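Local coordinates for protein esterase E25 (Uncultured bacterium, PDB 4Q05) that probably hydrolyses carboxylic esters, as a dimeric bacterial esterase of the hormone-sensitive lipase family with the alpha/beta hydrolase fold, at residues 224-229 against 290-295; 237-242 against 280-285; 286-291 against 313-318. One frame throughout, in Å; residues are numbered along the deposited sequence.

Contact 1 of 3, residues 224-229 against 290-295; sequences VDLPGA and GFPPTF
Leu-226 lies against Gly-290 and Pro-292. Its CB is 4.1 Å from Pro-292 CG; with CG anti to the carbonyl carbon (chi1 -53°) and CD1 extended beyond it, the CD1 methyl comes to 3.2 Å from Gly-290 O, a close methyl-to-carbonyl approach. The same leucine packs on Leu-219 and Ile-220 of helix 206-221. Next along, the Pro-292 ring takes the carbonyl of Pro-227 against two of its carbons, CB at 3.3 Å and CG at 3.4 Å from Pro-227 O, while Pro-227 CD stands 4.2 Å from Pro-292 CG. The touching parts run 27° apart, consistent with their leading into strands 229-235 and 294-299, adjacent parallel strands of the central sheet of the alpha/beta hydrolase fold. No hydrogen bond joins the segments themselves; the backbone bond between Pro-293 and Leu-230 follows just inside the sheet. Ahead of it, Ala-229 CA makes a CA-H...O contact of 3.3 Å with Pro-293 O, and Gly-228 O lies 3.5 Å from Pro-293 CD. Phe-354 of helix 342-358 packs on both Ala-229 and Pro-293. Thr-294 OG1 turns back to donate to Pro-292 O, tilted 33° from the carbonyl plane.

Contact 2 of 3, residues 237-242 against 280-285; sequences ADMSKT and LVSPLY
Ser-282 OG is held by two backbone groups: it accepts the N-H of Met-239 in a nearly straight bond (N to OG 2.8 Å, 164° at the hydrogen), and it is also hydrogen-bonded to Leu-276 O. The neighbouring Asp-238 carries the second polar cluster. With CG anti to its own N (chi1 -177°), the carboxylate reaches Tyr-285, whose OH lies 2.6 Å from Asp-238 OD2 in a weak hydrogen bond; carboxylate and ring cross with their planes 79° apart. Arg-310 of helix 305-317 forms a salt bridge with the same OD2, which probably keeps the buried acid ionised. The other oxygen holds the turn together: Asp-238 OD1 receives Ser-240 N at 3.0 Å on its anti side, closing an Asx turn, and Ser-240 OG at 2.6 Å on its syn side. Ser-240 OG in turn is hydrogen-bonded to Thr-242 OG1. Replacing Asp-238 by alanine is likely to leave the Arg-310 charge and the Tyr-285 hydroxyl without this partner, and the N-H and hydroxyl of Ser-240 without their acceptor, freeing the turn to shift. Alongside, Leu-284 N donates to Ala-237 O at 3.1 Å, with Pro-283 bringing no hydrogen to that carbonyl. Beside this bond Ala-237 CB meets Leu-284 CB at 3.9 Å, and Leu-284 CD2 packs 4.1 Å from Asp-238 CB. Residues 283-285 form a 3-10 turn closed by Tyr-285 N on Ser-282 O. The segment 280-285 belongs to the Asp-Pro-x-x-Ser-Pro-Leu sequence familiar in hormone-sensitive lipase relatives, here tied to the loop after strand 229-235, at the carboxyl-terminal edge of the sheet where alpha/beta hydrolases gather their active-site loops.

Contact 3 of 3, residues 286-291 against 313-318; sequences GDLHGF and IKLRQS
The imidazole of His-289 takes Ser-318 CB over one face, 3.7 Å from the ring centroid and 5° off the normal, a CH-pi contact centred on the ring. At its edge, His-289 ND1 donates in the ring plane to the syn lone pair of Asp-287 OD1 at 2.7 Å, and a water hydrogen-bonded to NE2 in that plane donates to Gln-317 O. The ND1 bond sets the ring's rotation; the same oxygen also accepts His-289 N, from above the carboxylate plane, closing an Asx turn. The Phe-291 ring has Leu-288 CB over one face, offset toward the rim, while Leu-315 CD2 approaches obliquely, 3.9 Å from CD2 of the phenylalanine. Residues 288-291 make a type II beta turn leading toward strand 294-299, and they rest on the end of helix 305-317, the helix of the beta-alpha-beta crossover to strand 322-327. Leu-288 crosses the stem of Lys-314 at about a right angle, CD1 to CG 3.6 Å. The lysine chain, extended beyond CG, delivers NZ to Gly-286 O at 2.8 Å, above the carbonyl plane, and to Leu-284 O. Ser-318 OG donates to Lys-314 O at 2.7 Å and receives a water that bridges to Leu-288 N.

Contact 2 is the most buried of the three, whereas contacts 1 and 3 are partly open to solvent. Their chemistry follows: contact 2 relies on direct hydrogen bonds and buried charge, contact 1 on proline and methyl packing without a hydrogen bond between its segments, and contact 3 on an apolar centre bordered by lysine, histidine and water. Contacts 1 and 3 share Gly-290 and Phe-291 and meet where Thr-294 CG2 packs 3.8 Å from Leu-315 CD1, a strand against its following helix. Helix 305-317 serves contacts 2 and 3 alike, with Arg-310 in the one and Lys-314 joining the two. Contacts 1 and 2 approach without touching, their nearest atoms about 6 Å apart, with strand 229-235 running between their first segments.

Contact 1 of 3, residues 224-229 against 290-295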
loop_
_atom_site.group_PDB
_atom_site.type_symbol
_atom_site.label_atom_id
_atom_site.label_comp_id
_atom_site.label_asym_id
_atom_site.label_seq_id
_atom_site.Cartn_x
_atom_site.Cartn_y
_atom_site.Cartn_z
ATOM N N VAL A 224 11.209 18.548 -22.200
ATOM C CA VAL A 224 11.944 17.453 -22.822
ATOM C C VAL A 224 11.090 16.189 -22.808
ATOM O O VAL A 224 10.291 15.990 -21.894
ATOM C CB VAL A 224 13.259 17.195 -22.081
ATOM C CG1 VAL A 224 14.038 16.082 -22.751
ATOM C CG2 VAL A 224 14.082 18.474 -22.025
ATOM N N ASP A 225 11.241 15.348 -23.826
ATOM C CA ASP A 225 10.496 14.097 -23.901
ATOM C C ASP A 225 10.703 13.261 -22.630
ATOM O O ASP A 225 11.797 13.228 -22.075
ATOM C CB ASP A 225 10.923 13.302 -25.129
ATOM C CG ASP A 225 10.359 13.870 -26.430
ATOM O OD1 ASP A 225 9.727 14.944 -26.403
ATOM O OD2 ASP A 225 10.554 13.229 -27.484
ATOM N N LEU A 226 9.652 12.589 -22.174
ATOM C CA LEU A 226 9.708 11.845 -20.911
ATOM C C LEU A 226 9.841 10.357 -21.153
ATOM O O LEU A 226 9.476 9.866 -22.213
ATOM C CB LEU A 226 8.442 12.088 -20.099
ATOM C CG LEU A 226 8.084 13.551 -19.847
ATOM C CD1 LEU A 226 6.783 13.633 -19.057
ATOM C CD2 LEU A 226 9.206 14.231 -19.102
ATOM N N PRO A 227 10.351 9.620 -20.157
ATOM C CA PRO A 227 10.383 8.158 -20.298
ATOM C C PRO A 227 8.970 7.606 -20.477
ATOM O O PRO A 227 8.004 8.261 -20.082
ATOM C CB PRO A 227 10.958 7.688 -18.951
ATOM C CG PRO A 227 11.707 8.843 -18.422
ATOM C CD PRO A 227 10.939 10.063 -18.882
ATOM N N GLY A 228 8.856 6.422 -21.070
ATOM C CA GLY A 228 7.571 5.770 -21.226
ATOM C C GLY A 228 7.003 5.255 -19.910
ATOM O O GLY A 228 5.798 5.043 -19.789
ATOM N N ALA A 229 7.866 5.046 -18.923
ATOM C CA ALA A 229 7.427 4.522 -17.625
ATOM C C ALA A 229 8.472 4.806 -16.554
ATOM O O ALA A 229 9.659 4.931 -16.860
ATOM C CB ALA A 229 7.185 3.024 -17.715
ATOM N N GLY A 290 1.923 15.386 -15.069
ATOM C CA GLY A 290 2.679 15.100 -16.272
ATOM C C GLY A 290 3.591 13.898 -16.159
ATOM O O GLY A 290 4.215 13.501 -17.140
ATOM N N PHE A 291 3.685 13.304 -14.974
ATOM C CA PHE A 291 4.544 12.126 -14.830
ATOM C C PHE A 291 4.093 10.986 -15.739
ATOM O O PHE A 291 2.904 10.789 -15.965
ATOM C CB PHE A 291 4.629 11.660 -13.364
ATOM C CG PHE A 291 5.820 12.217 -12.617
ATOM C CD1 PHE A 291 6.058 13.585 -12.582
ATOM C CD2 PHE A 291 6.702 11.371 -11.964
ATOM C CE1 PHE A 291 7.157 14.101 -11.902
ATOM C CE2 PHE A 291 7.794 11.874 -11.280
ATOM C CZ PHE A 291 8.022 13.246 -11.243
ATOM N N PRO A 292 5.058 10.229 -16.266
ATOM C CA PRO A 292 4.770 9.009 -17.016
ATOM C C PRO A 292 4.112 7.996 -16.075
ATOM O O PRO A 292 4.165 8.193 -14.864
ATOM C CB PRO A 292 6.170 8.488 -17.395
ATOM C CG PRO A 292 7.126 9.580 -17.080
ATOM C CD PRO A 292 6.495 10.401 -16.003
ATOM N N PRO A 293 3.525 6.923 -16.618
ATOM C CA PRO A 293 3.000 5.866 -15.745
ATOM C C PRO A 293 4.085 5.392 -14.803
ATOM O O PRO A 293 5.215 5.159 -15.240
ATOM C CB PRO A 293 2.632 4.754 -16.732
ATOM C CG PRO A 293 2.257 5.506 -17.989
ATOM C CD PRO A 293 3.217 6.672 -18.041
ATOM N N THR A 294 3.737 5.242 -13.532
ATOM C CA THR A 294 4.710 4.936 -12.497
ATOM C C THR A 294 4.332 3.669 -11.714
ATOM O O THR A 294 3.167 3.444 -11.382
ATOM C CB THR A 294 4.856 6.137 -11.550
ATOM O OG1 THR A 294 5.333 7.258 -12.299
ATOM C CG2 THR A 294 5.830 5.850 -10.394
ATOM N N PHE A 295 5.343 2.857 -11.435
ATOM C CA PHE A 295 5.195 1.593 -10.732
ATOM C C PHE A 295 5.928 1.781 -9.414
ATOM O O PHE A 295 7.112 2.153 -9.409
ATOM C CB PHE A 295 5.847 0.497 -11.585
ATOM C CG PHE A 295 5.748 -0.908 -11.018
ATOM C CD1 PHE A 295 6.518 -1.299 -9.933
ATOM C CD2 PHE A 295 4.944 -1.856 -11.635
ATOM C CE1 PHE A 295 6.448 -2.598 -9.449
ATOM C CE2 PHE A 295 4.883 -3.158 -11.165
ATOM C CZ PHE A 295 5.632 -3.526 -10.070
#

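Contact 2 of 3, residues 237-242 against 280-285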
loop_
_atom_site.group_PDB
_atom_site.type_symbol
_atom_site.label_atom_id
_atom_site.label_comp_id
_atom_site.label_asym_id
_atom_site.label_seq_id
_atom_site.Cartn_x
_atom_site.Cartn_y
_atom_site.Cartn_z
ATOM N N ALA A 237 11.435 9.801 -1.375
ATOM C CA ALA A 237 10.654 10.902 -1.934
ATOM C C ALA A 237 10.541 12.096 -0.983
ATOM O O ALA A 237 10.469 13.244 -1.414
ATOM C CB ALA A 237 9.264 10.405 -2.342
ATOM N N ASP A 238 10.510 11.819 0.313
ATOM C CA ASP A 238 10.535 12.878 1.332
ATOM C C ASP A 238 11.581 12.529 2.368
ATOM O O ASP A 238 11.388 11.603 3.157
ATOM C CB ASP A 238 9.163 13.012 2.005
ATOM C CG ASP A 238 9.110 14.140 3.026
ATOM O OD1 ASP A 238 10.172 14.722 3.357
ATOM O OD2 ASP A 238 7.990 14.437 3.507
ATOM N N MET A 239 12.697 13.256 2.364
ATOM C CA MET A 239 13.792 12.922 3.275
ATOM C C MET A 239 13.838 13.782 4.535
ATOM O O MET A 239 14.765 13.661 5.322
ATOM C CB MET A 239 15.142 12.947 2.561
ATOM C CG MET A 239 15.216 12.017 1.336
ATOM S SD MET A 239 14.591 10.339 1.655
ATOM C CE MET A 239 15.595 9.831 3.058
ATOM N N SER A 240 12.855 14.661 4.720
ATOM C CA SER A 240 12.633 15.223 6.043
ATOM C C SER A 240 12.066 14.075 6.844
ATOM O O SER A 240 11.656 13.068 6.268
ATOM C CB SER A 240 11.641 16.393 6.009
ATOM O OG SER A 240 10.346 15.958 5.639
ATOM N N LYS A 241 12.028 14.205 8.164
ATOM C CA LYS A 241 11.471 13.139 8.964
ATOM C C LYS A 241 9.960 13.308 9.018
ATOM O O LYS A 241 9.363 13.516 10.078
ATOM C CB LYS A 241 12.093 13.083 10.359
ATOM C CG LYS A 241 11.958 11.704 10.989
ATOM C CD LYS A 241 12.607 11.622 12.352
ATOM C CE LYS A 241 12.365 10.245 12.973
ATOM N NZ LYS A 241 12.949 10.164 14.343
ATOM N N THR A 242 9.353 13.225 7.841
ATOM C CA THR A 242 7.918 13.338 7.716
ATOM C C THR A 242 7.434 12.058 7.066
ATOM O O THR A 242 7.895 11.704 5.984
ATOM C CB THR A 242 7.539 14.519 6.821
ATOM O OG1 THR A 242 8.201 15.702 7.283
ATOM C CG2 THR A 242 6.017 14.729 6.812
ATOM N N LEU A 280 13.938 19.954 -4.409
ATOM C CA LEU A 280 15.154 19.439 -5.009
ATOM C C LEU A 280 15.743 18.344 -4.118
ATOM O O LEU A 280 16.416 17.441 -4.604
ATOM C CB LEU A 280 16.158 20.564 -5.272
ATOM C CG LEU A 280 15.720 21.583 -6.332
ATOM C CD1 LEU A 280 16.712 22.741 -6.430
ATOM C CD2 LEU A 280 15.545 20.910 -7.686
ATOM N N VAL A 281 15.465 18.432 -2.818
ATOM C CA VAL A 281 15.912 17.434 -1.847
ATOM C C VAL A 281 14.867 16.329 -1.649
ATOM O O VAL A 281 15.204 15.150 -1.522
ATOM C CB VAL A 281 16.181 18.091 -0.484
ATOM C CG1 VAL A 281 16.560 17.047 0.548
ATOM C CG2 VAL A 281 17.273 19.167 -0.604
ATOM N N SER A 282 13.596 16.726 -1.600
ATOM C CA SER A 282 12.498 15.789 -1.368
ATOM C C SER A 282 11.458 16.044 -2.438
ATOM O O SER A 282 10.556 16.856 -2.246
ATOM C CB SER A 282 11.899 16.033 0.008
ATOM O OG SER A 282 12.834 15.705 1.023
ATOM N N PRO A 283 11.620 15.391 -3.596
ATOM C CA PRO A 283 10.829 15.672 -4.796
ATOM C C PRO A 283 9.316 15.459 -4.623
ATOM O O PRO A 283 8.554 15.967 -5.444
ATOM C CB PRO A 283 11.383 14.681 -5.831
ATOM C CG PRO A 283 12.682 14.253 -5.330
ATOM C CD PRO A 283 12.684 14.402 -3.838
ATOM N N LEU A 284 8.897 14.711 -3.605
ATOM C CA LEU A 284 7.472 14.552 -3.312
ATOM C C LEU A 284 6.800 15.922 -3.184
ATOM O O LEU A 284 5.618 16.079 -3.501
ATOM C CB LEU A 284 7.276 13.775 -2.008
ATOM C CG LEU A 284 5.833 13.618 -1.523
ATOM C CD1 LEU A 284 4.972 12.974 -2.625
ATOM C CD2 LEU A 284 5.792 12.788 -0.257
ATOM N N TYR A 285 7.556 16.907 -2.705
ATOM C CA TYR A 285 7.022 18.254 -2.513
ATOM C C TYR A 285 6.893 19.028 -3.806
ATOM O O TYR A 285 6.255 20.084 -3.847
ATOM C CB TYR A 285 7.858 19.041 -1.496
ATOM C CG TYR A 285 7.677 18.481 -0.120
ATOM C CD1 TYR A 285 6.485 18.662 0.557
ATOM C CD2 TYR A 285 8.668 17.723 0.481
ATOM C CE1 TYR A 285 6.291 18.130 1.800
ATOM C CE2 TYR A 285 8.483 17.178 1.732
ATOM C CZ TYR A 285 7.294 17.388 2.384
ATOM O OH TYR A 285 7.088 16.853 3.625
#

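Contact 3 of 3, residues 286-291 against 313-318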
loop_
_atom_site.group_PDB
_atom_site.type_symbol
_atom_site.label_atom_id
_atom_site.label_comp_id
_atom_site.label_asym_id
_atom_site.label_seq_id
_atom_site.Cartn_x
_atom_site.Cartn_y
_atom_site.Cartn_z
ATOM N N GLY A 286 7.499 18.512 -4.866
ATOM C CA GLY A 286 7.403 19.174 -6.152
ATOM C C GLY A 286 6.151 18.734 -6.884
ATOM O O GLY A 286 5.380 17.902 -6.389
ATOM N N ASP A 287 5.964 19.278 -8.078
ATOM C CA ASP A 287 4.815 18.969 -8.915
ATOM C C ASP A 287 4.986 17.598 -9.556
ATOM O O ASP A 287 6.048 17.291 -10.084
ATOM C CB ASP A 287 4.689 20.019 -10.018
ATOM C CG ASP A 287 3.298 20.055 -10.653
ATOM O OD1 ASP A 287 2.496 19.113 -10.447
ATOM O OD2 ASP A 287 3.014 21.040 -11.365
ATOM N N LEU A 288 3.937 16.780 -9.515
ATOM C CA LEU A 288 3.981 15.455 -10.127
ATOM C C LEU A 288 3.045 15.338 -11.329
ATOM O O LEU A 288 2.940 14.275 -11.940
ATOM C CB LEU A 288 3.650 14.376 -9.091
ATOM C CG LEU A 288 4.574 14.353 -7.871
ATOM C CD1 LEU A 288 4.261 13.161 -6.970
ATOM C CD2 LEU A 288 6.017 14.305 -8.316
ATOM N N HIS A 289 2.365 16.424 -11.683
ATOM C CA HIS A 289 1.561 16.401 -12.896
ATOM C C HIS A 289 2.445 16.135 -14.106
ATOM O O HIS A 289 3.576 16.604 -14.173
ATOM C CB HIS A 289 0.804 17.717 -13.101
ATOM C CG HIS A 289 -0.302 17.946 -12.119
ATOM N ND1 HIS A 289 -0.096 18.537 -10.889
ATOM C CD2 HIS A 289 -1.630 17.681 -12.192
ATOM C CE1 HIS A 289 -1.247 18.622 -10.247
ATOM N NE2 HIS A 289 -2.192 18.105 -11.013
ATOM N N GLY A 290 1.923 15.386 -15.069
ATOM C CA GLY A 290 2.679 15.100 -16.272
ATOM C C GLY A 290 3.591 13.898 -16.159
ATOM O O GLY A 290 4.215 13.501 -17.140
ATOM N N PHE A 291 3.685 13.304 -14.974
ATOM C CA PHE A 291 4.544 12.126 -14.830
ATOM C C PHE A 291 4.093 10.986 -15.739
ATOM O O PHE A 291 2.904 10.789 -15.965
ATOM C CB PHE A 291 4.629 11.660 -13.364
ATOM C CG PHE A 291 5.820 12.217 -12.617
ATOM C CD1 PHE A 291 6.058 13.585 -12.582
ATOM C CD2 PHE A 291 6.702 11.371 -11.964
ATOM C CE1 PHE A 291 7.157 14.101 -11.902
ATOM C CE2 PHE A 291 7.794 11.874 -11.280
ATOM C CZ PHE A 291 8.022 13.246 -11.243
ATOM N N ILE A 313 -0.027 8.272 -3.981
ATOM C CA ILE A 313 -1.284 8.995 -3.850
ATOM C C ILE A 313 -1.161 10.328 -4.567
ATOM O O ILE A 313 -2.064 10.722 -5.293
ATOM C CB ILE A 313 -1.695 9.191 -2.371
ATOM C CG1 ILE A 313 -2.125 7.847 -1.763
ATOM C CG2 ILE A 313 -2.851 10.197 -2.247
ATOM C CD1 ILE A 313 -3.323 7.183 -2.525
ATOM N N LYS A 314 -0.033 11.014 -4.390
ATOM C CA LYS A 314 0.135 12.314 -5.046
ATOM C C LYS A 314 0.122 12.155 -6.566
ATOM O O LYS A 314 -0.451 12.976 -7.286
ATOM C CB LYS A 314 1.406 13.048 -4.568
ATOM C CG LYS A 314 1.502 14.494 -5.127
ATOM C CD LYS A 314 2.606 15.311 -4.457
ATOM C CE LYS A 314 2.577 16.767 -4.945
ATOM N NZ LYS A 314 3.562 17.622 -4.230
ATOM N N LEU A 315 0.740 11.093 -7.063
ATOM C CA LEU A 315 0.671 10.806 -8.498
ATOM C C LEU A 315 -0.773 10.616 -8.953
ATOM O O LEU A 315 -1.223 11.258 -9.917
ATOM C CB LEU A 315 1.502 9.568 -8.854
ATOM C CG LEU A 315 3.007 9.722 -8.630
ATOM C CD1 LEU A 315 3.680 8.375 -8.566
ATOM C CD2 LEU A 315 3.618 10.570 -9.742
ATOM N N ARG A 316 -1.504 9.734 -8.273
ATOM C CA ARG A 316 -2.899 9.489 -8.645
ATOM C C ARG A 316 -3.719 10.775 -8.617
ATOM O O ARG A 316 -4.505 11.039 -9.517
ATOM C CB ARG A 316 -3.538 8.439 -7.736
ATOM C CG ARG A 316 -2.891 7.052 -7.828
ATOM C CD ARG A 316 -2.996 6.398 -9.218
ATOM N NE ARG A 316 -4.363 6.087 -9.628
ATOM C CZ ARG A 316 -4.836 4.857 -9.861
ATOM N NH1 ARG A 316 -4.065 3.786 -9.725
ATOM N NH2 ARG A 316 -6.097 4.692 -10.239
ATOM N N GLN A 317 -3.524 11.571 -7.579
ATOM C CA GLN A 317 -4.234 12.836 -7.447
ATOM C C GLN A 317 -3.837 13.816 -8.546
ATOM O O GLN A 317 -4.552 14.775 -8.822
ATOM C CB GLN A 317 -4.006 13.433 -6.053
ATOM C CG GLN A 317 -4.763 12.674 -4.967
ATOM C CD GLN A 317 -4.429 13.141 -3.565
ATOM O OE1 GLN A 317 -3.544 13.959 -3.366
ATOM N NE2 GLN A 317 -5.120 12.595 -2.583
ATOM N N SER A 318 -2.707 13.553 -9.194
ATOM C CA SER A 318 -2.205 14.456 -10.223
ATOM C C SER A 318 -2.485 13.880 -11.597
ATOM O O SER A 318 -1.937 14.333 -12.604
ATOM C CB SER A 318 -0.706 14.718 -10.033
ATOM O OG SER A 318 -0.462 15.252 -8.746
HETATM O O HOH W 1 1.435 17.119 -8.080
HETATM O O HOH W 2 -4.754 17.703 -9.974
HETATM O O HOH W 3 -0.618 14.214 -15.079
#